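Local coordinates for protein methyltransferase (PDB 2B78) that is of unknown function but is probably an S-adenosylmethionine-dependent methyltransferase, possibly acting on RNA, at residues A[95-100]-A[112-117]; A[116-121]-A[145-150]. All coordinates share one frame; numbering follows the deposited sequence.

Contact 1: A[95-100]-A[112-117]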
loop_
_atom_site.group_PDB
_atom_site.type_symbol
_atom_site.label_atom_id
_atom_site.label_comp_id
_atom_site.label_asym_id
_atom_site.label_seq_id
_atom_site.Cartn_x
_atom_site.Cartn_y
_atom_site.Cartn_z
ATOM N N THR A 95 -3.897 -7.107 -14.639
ATOM C CA THR A 95 -5.043 -7.873 -14.179
ATOM C C THR A 95 -5.186 -7.903 -12.665
ATOM O O THR A 95 -6.052 -8.592 -12.129
ATOM C CB THR A 95 -4.992 -9.320 -14.717
ATOM O OG1 THR A 95 -3.849 -10.006 -14.183
ATOM C CG2 THR A 95 -4.901 -9.303 -16.235
ATOM N N ALA A 96 -4.346 -7.143 -11.975
ATOM C CA ALA A 96 -4.431 -7.075 -10.524
ATOM C C ALA A 96 -4.348 -5.603 -10.162
ATOM O O ALA A 96 -3.378 -4.937 -10.505
ATOM C CB ALA A 96 -3.282 -7.863 -9.869
ATOM N N TYR A 97 -5.377 -5.095 -9.490
ATOM C CA TYR A 97 -5.418 -3.695 -9.083
ATOM C C TYR A 97 -6.443 -3.535 -7.973
ATOM O O TYR A 97 -7.190 -4.469 -7.676
ATOM C CB TYR A 97 -5.760 -2.797 -10.279
ATOM C CG TYR A 97 -7.079 -3.118 -10.958
ATOM C CD1 TYR A 97 -8.245 -2.429 -10.623
ATOM C CD2 TYR A 97 -7.163 -4.121 -11.930
ATOM C CE1 TYR A 97 -9.457 -2.730 -11.239
ATOM C CE2 TYR A 97 -8.377 -4.431 -12.548
ATOM C CZ TYR A 97 -9.515 -3.732 -12.197
ATOM O OH TYR A 97 -10.718 -4.043 -12.795
ATOM N N ARG A 98 -6.493 -2.363 -7.351
ATOM C CA ARG A 98 -7.438 -2.161 -6.254
ATOM C C ARG A 98 -8.833 -1.708 -6.693
ATOM O O ARG A 98 -8.972 -0.753 -7.456
ATOM C CB ARG A 98 -6.863 -1.172 -5.238
ATOM C CG ARG A 98 -7.831 -0.813 -4.110
ATOM C CD ARG A 98 -7.097 -0.468 -2.827
ATOM N NE ARG A 98 -6.421 -1.637 -2.273
ATOM C CZ ARG A 98 -5.795 -1.658 -1.101
ATOM N NH1 ARG A 98 -5.754 -0.572 -0.342
ATOM N NH2 ARG A 98 -5.208 -2.774 -0.692
ATOM N N LEU A 99 -9.858 -2.391 -6.183
ATOM C CA LEU A 99 -11.254 -2.078 -6.511
ATOM C C LEU A 99 -11.910 -1.087 -5.547
ATOM O O LEU A 99 -12.805 -0.327 -5.938
ATOM C CB LEU A 99 -12.084 -3.371 -6.535
ATOM C CG LEU A 99 -11.696 -4.461 -7.540
ATOM C CD1 LEU A 99 -12.643 -5.657 -7.388
ATOM C CD2 LEU A 99 -11.766 -3.917 -8.968
ATOM N N PHE A 100 -11.465 -1.086 -4.293
ATOM C CA PHE A 100 -12.048 -0.210 -3.275
ATOM C C PHE A 100 -10.967 0.148 -2.268
ATOM O O PHE A 100 -10.267 -0.732 -1.770
ATOM C CB PHE A 100 -13.193 -0.945 -2.569
ATOM C CG PHE A 100 -14.185 -0.032 -1.898
ATOM C CD1 PHE A 100 -15.268 0.479 -2.606
ATOM C CD2 PHE A 100 -14.031 0.323 -0.560
ATOM C CE1 PHE A 100 -16.185 1.331 -1.991
ATOM C CE2 PHE A 100 -14.938 1.175 0.060
ATOM C CZ PHE A 100 -16.017 1.680 -0.658
ATOM N N ILE A 112 -10.603 -3.629 -1.143
ATOM C CA ILE A 112 -10.887 -4.822 -1.924
ATOM C C ILE A 112 -9.979 -4.784 -3.140
ATOM O O ILE A 112 -9.940 -3.794 -3.879
ATOM C CB ILE A 112 -12.341 -4.861 -2.420
ATOM C CG1 ILE A 112 -13.308 -4.699 -1.244
ATOM C CG2 ILE A 112 -12.590 -6.179 -3.170
ATOM C CD1 ILE A 112 -14.759 -4.574 -1.656
ATOM N N ASP A 113 -9.234 -5.859 -3.341
ATOM C CA ASP A 113 -8.339 -5.928 -4.482
ATOM C C ASP A 113 -8.768 -7.055 -5.401
ATOM O O ASP A 113 -9.396 -8.022 -4.971
ATOM C CB ASP A 113 -6.897 -6.192 -4.028
ATOM C CG ASP A 113 -6.336 -5.075 -3.169
ATOM O OD1 ASP A 113 -6.378 -3.909 -3.616
ATOM O OD2 ASP A 113 -5.840 -5.362 -2.055
ATOM N N CYS A 114 -8.457 -6.920 -6.680
ATOM C CA CYS A 114 -8.772 -7.991 -7.589
ATOM C C CYS A 114 -7.428 -8.517 -8.061
ATOM O O CYS A 114 -6.512 -7.743 -8.381
ATOM C CB CYS A 114 -9.631 -7.498 -8.754
ATOM S SG CYS A 114 -8.768 -6.595 -10.032
ATOM N N TYR A 115 -7.301 -9.837 -8.047
ATOM C CA TYR A 115 -6.095 -10.522 -8.474
ATOM C C TYR A 115 -6.520 -11.531 -9.523
ATOM O O TYR A 115 -6.804 -12.681 -9.202
ATOM C CB TYR A 115 -5.453 -11.252 -7.293
ATOM C CG TYR A 115 -4.607 -10.386 -6.385
ATOM C CD1 TYR A 115 -3.228 -10.262 -6.595
ATOM C CD2 TYR A 115 -5.173 -9.704 -5.306
ATOM C CE1 TYR A 115 -2.430 -9.480 -5.740
ATOM C CE2 TYR A 115 -4.385 -8.918 -4.455
ATOM C CZ TYR A 115 -3.017 -8.819 -4.679
ATOM O OH TYR A 115 -2.235 -8.085 -3.811
ATOM N N GLY A 116 -6.572 -11.104 -10.779
ATOM C CA GLY A 116 -6.987 -12.020 -11.824
ATOM C C GLY A 116 -8.463 -12.347 -11.695
ATOM O O GLY A 116 -9.311 -11.453 -11.741
ATOM N N ASP A 117 -8.772 -13.627 -11.515
ATOM C CA ASP A 117 -10.161 -14.065 -11.387
ATOM C C ASP A 117 -10.684 -14.101 -9.953
ATOM O O ASP A 117 -11.838 -14.457 -9.721
ATOM C CB ASP A 117 -10.328 -15.450 -12.007
ATOM C CG ASP A 117 -10.096 -15.451 -13.503
ATOM O OD1 ASP A 117 -10.749 -14.650 -14.210
ATOM O OD2 ASP A 117 -9.263 -16.254 -13.970
HETATM O O HOH W 1 -8.705 -9.019 -13.107
#
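R98 and D113 face each other across an antiparallel beta hairpin formed by strands 96-101 and 110-115, with a classic beta bulge at L99 and F100. The two side chains form a salt bridge. R98 grips the carboxylate side-on with two nitrogens, one to each oxygen. NE reaches OD1 of D113 at 2.6 Å in a nearly straight bond, and NH2 reaches OD2 on its syn lone pair at 3.0 Å. Only 24° separates the plane of the guanidinium from that of the carboxylate. R98 has CG opposite its own backbone N (chi1 175°) and bends at chi3 (-67°), which brings NE round to the acid. This paired grip should fix the rotation of both groups, and NH1 of R98 has a further partner in OD1 of N101.

Y97 and C114 lie on the other side of the sheet. SG of C114 sits over one face of the Y97 ring, offset toward the rim, in a sulfur-aromatic contact 3.6 Å from the ring centroid. The rings of Y97 and F88 also meet. Beside the sulfur, CD1 of L99 packs on CB of C114, and F139 of helix 132-142 touches L99 and I112.

The backbones pair Y97 with C114 through two hydrogen bonds. At the bulge, I112 O accepts from both L99 N and F100 N, and I112 N returns a bond to F100 O. CB of F100 rests against CG1 of I112 at 4.0 Å. At the other end, G116 N donates to T95 O at 2.9 Å. A water donates to that same T95 oxygen and to G116 O, 2.9 Å from each.

Contact 2: A[116-121]-A[145-150]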
loop_
_atom_site.group_PDB
_atom_site.type_symbol
_atom_site.label_atom_id
_atom_site.label_comp_id
_atom_site.label_asym_id
_atom_site.label_seq_id
_atom_site.Cartn_x
_atom_site.Cartn_y
_atom_site.Cartn_z
ATOM N N GLY A 116 -6.572 -11.104 -10.779
ATOM C CA GLY A 116 -6.987 -12.020 -11.824
ATOM C C GLY A 116 -8.463 -12.347 -11.695
ATOM O O GLY A 116 -9.311 -11.453 -11.741
ATOM N N ASP A 117 -8.772 -13.627 -11.515
ATOM C CA ASP A 117 -10.161 -14.065 -11.387
ATOM C C ASP A 117 -10.684 -14.101 -9.953
ATOM O O ASP A 117 -11.838 -14.457 -9.721
ATOM C CB ASP A 117 -10.328 -15.450 -12.007
ATOM C CG ASP A 117 -10.096 -15.451 -13.503
ATOM O OD1 ASP A 117 -10.749 -14.650 -14.210
ATOM O OD2 ASP A 117 -9.263 -16.254 -13.970
ATOM N N PHE A 118 -9.842 -13.723 -8.999
ATOM C CA PHE A 118 -10.221 -13.737 -7.593
ATOM C C PHE A 118 -10.126 -12.360 -6.943
ATOM O O PHE A 118 -9.380 -11.492 -7.402
ATOM C CB PHE A 118 -9.324 -14.726 -6.841
ATOM C CG PHE A 118 -9.472 -16.146 -7.310
ATOM C CD1 PHE A 118 -10.431 -16.983 -6.748
ATOM C CD2 PHE A 118 -8.675 -16.637 -8.343
ATOM C CE1 PHE A 118 -10.597 -18.289 -7.214
ATOM C CE2 PHE A 118 -8.835 -17.939 -8.813
ATOM C CZ PHE A 118 -9.798 -18.763 -8.245
ATOM N N VAL A 119 -10.896 -12.159 -5.880
ATOM C CA VAL A 119 -10.873 -10.890 -5.170
ATOM C C VAL A 119 -10.372 -11.093 -3.755
ATOM O O VAL A 119 -10.448 -12.202 -3.207
ATOM C CB VAL A 119 -12.264 -10.226 -5.129
ATOM C CG1 VAL A 119 -12.672 -9.841 -6.525
ATOM C CG2 VAL A 119 -13.294 -11.166 -4.517
ATOM N N LEU A 120 -9.848 -10.020 -3.171
ATOM C CA LEU A 120 -9.325 -10.065 -1.816
ATOM C C LEU A 120 -9.867 -8.907 -0.982
ATOM O O LEU A 120 -9.581 -7.743 -1.256
ATOM C CB LEU A 120 -7.793 -10.015 -1.839
ATOM C CG LEU A 120 -7.122 -10.094 -0.462
ATOM C CD1 LEU A 120 -7.365 -11.476 0.150
ATOM C CD2 LEU A 120 -5.629 -9.823 -0.597
ATOM N N PHE A 121 -10.662 -9.253 0.028
ATOM C CA PHE A 121 -11.260 -8.295 0.948
ATOM C C PHE A 121 -10.319 -8.135 2.129
ATOM O O PHE A 121 -9.713 -9.114 2.582
ATOM C CB PHE A 121 -12.585 -8.834 1.496
ATOM C CG PHE A 121 -13.734 -8.763 0.536
ATOM C CD1 PHE A 121 -14.678 -7.750 0.641
ATOM C CD2 PHE A 121 -13.889 -9.720 -0.463
ATOM C CE1 PHE A 121 -15.759 -7.694 -0.233
ATOM C CE2 PHE A 121 -14.971 -9.667 -1.341
ATOM C CZ PHE A 121 -15.903 -8.655 -1.224
ATOM N N ASN A 145 -19.048 -11.684 -11.562
ATOM C CA ASN A 145 -18.202 -12.573 -12.346
ATOM C C ASN A 145 -16.861 -13.080 -11.804
ATOM O O ASN A 145 -16.113 -13.741 -12.531
ATOM C CB ASN A 145 -17.998 -11.955 -13.734
ATOM C CG ASN A 145 -19.319 -11.619 -14.420
ATOM O OD1 ASN A 145 -20.310 -12.332 -14.263
ATOM N ND2 ASN A 145 -19.332 -10.537 -15.193
ATOM N N PHE A 146 -16.531 -12.776 -10.555
ATOM C CA PHE A 146 -15.275 -13.280 -10.011
ATOM C C PHE A 146 -15.484 -14.751 -9.651
ATOM O O PHE A 146 -16.583 -15.148 -9.274
ATOM C CB PHE A 146 -14.855 -12.469 -8.784
ATOM C CG PHE A 146 -14.206 -11.160 -9.133
ATOM C CD1 PHE A 146 -12.963 -11.133 -9.762
ATOM C CD2 PHE A 146 -14.837 -9.960 -8.855
ATOM C CE1 PHE A 146 -12.366 -9.929 -10.110
ATOM C CE2 PHE A 146 -14.244 -8.748 -9.200
ATOM C CZ PHE A 146 -13.009 -8.735 -9.827
ATOM N N LEU A 147 -14.433 -15.554 -9.775
ATOM C CA LEU A 147 -14.529 -16.983 -9.482
ATOM C C LEU A 147 -14.528 -17.310 -7.992
ATOM O O LEU A 147 -15.114 -18.312 -7.563
ATOM C CB LEU A 147 -13.375 -17.730 -10.152
ATOM C CG LEU A 147 -13.186 -17.535 -11.656
ATOM C CD1 LEU A 147 -12.015 -18.388 -12.104
ATOM C CD2 LEU A 147 -14.453 -17.918 -12.411
ATOM N N GLY A 148 -13.861 -16.475 -7.205
ATOM C CA GLY A 148 -13.789 -16.710 -5.777
ATOM C C GLY A 148 -13.259 -15.509 -5.031
ATOM O O GLY A 148 -12.847 -14.522 -5.649
ATOM N N ALA A 149 -13.262 -15.589 -3.701
ATOM C CA ALA A 149 -12.790 -14.495 -2.864
ATOM C C ALA A 149 -12.132 -14.965 -1.576
ATOM O O ALA A 149 -12.468 -16.024 -1.028
ATOM C CB ALA A 149 -13.952 -13.560 -2.525
ATOM N N TYR A 150 -11.197 -14.146 -1.101
ATOM C CA TYR A 150 -10.460 -14.385 0.128
ATOM C C TYR A 150 -10.533 -13.114 0.954
ATOM O O TYR A 150 -10.900 -12.056 0.439
ATOM C CB TYR A 150 -9.005 -14.710 -0.185
ATOM C CG TYR A 150 -8.837 -16.077 -0.772
ATOM C CD1 TYR A 150 -8.532 -17.174 0.044
ATOM C CD2 TYR A 150 -9.033 -16.294 -2.132
ATOM C CE1 TYR A 150 -8.429 -18.457 -0.493
ATOM C CE2 TYR A 150 -8.935 -17.569 -2.675
ATOM C CZ TYR A 150 -8.634 -18.644 -1.851
ATOM O OH TYR A 150 -8.550 -19.908 -2.391
#
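V119 and A149 are paired in the parallel part of a mixed sheet, where strand 118-123 runs beside strand 148-153. Helices 126-130 and 132-142 lie between them in the chain, so the connection is a beta-alpha-beta crossover. Three backbone bonds join the strands: V119 N to G148 O, Y150 N to V119 O, and F121 N to Y150 O at 2.8 Å. Just before the strands, L147 N donates to D117 O, nearly in line with the carbonyl.

F118 can be followed outward. Its CB lies 3.7 Å from G148 O. CG stays near that same oxygen, and CD1 moves over to G148, 3.5 Å from its CA. CD1 also comes near CE2 of Y150, at the edge of the tyrosine ring. CE1 stays near G148 N, at 3.7 Å, and is 4.1 Å from CB of L147, which sits over one face of the F118 ring. CZ is at a similar distance from that CB. With CG opposite its carbonyl carbon (chi1 -63°), the ring lies alongside G148, with CD1 and CE1 close to its backbone. A170 and L187, in loops, also touch F118.

V119 and A149 point to the other face of the sheet. There CG1 of V119 is modelled over the F146 ring, too closely to be trusted in detail. The edge of that ring meets G116 O and D117 O. F139 of helix 132-142 packs on V119 and F146. The D117 and L147 side chains extend together in one direction. CD1 of L147 rests 3.4 Å from CB of D117.

How the contacts relate
Contact 1 and contact 2 are successive steps across one mixed sheet, with centres 8 Å apart. The chain leaves strand 110-115, turns through the shared G116 and D117, and enters strand 118-123. Those two strands are antiparallel neighbours, and a probable hydrogen bond from L120 N to D113 O, 2.7 Å long, joins the contacts directly. Their side chains also meet: CD1 of I112 packs on CE1 of F121 at 3.6 Å, and CB of C114 on CZ of F146 at 3.8 Å. F139 touches residues of both. Neither contact lies at the S-adenosyl-L-homocysteine site, to which D242, R246, D271 and V272 contribute.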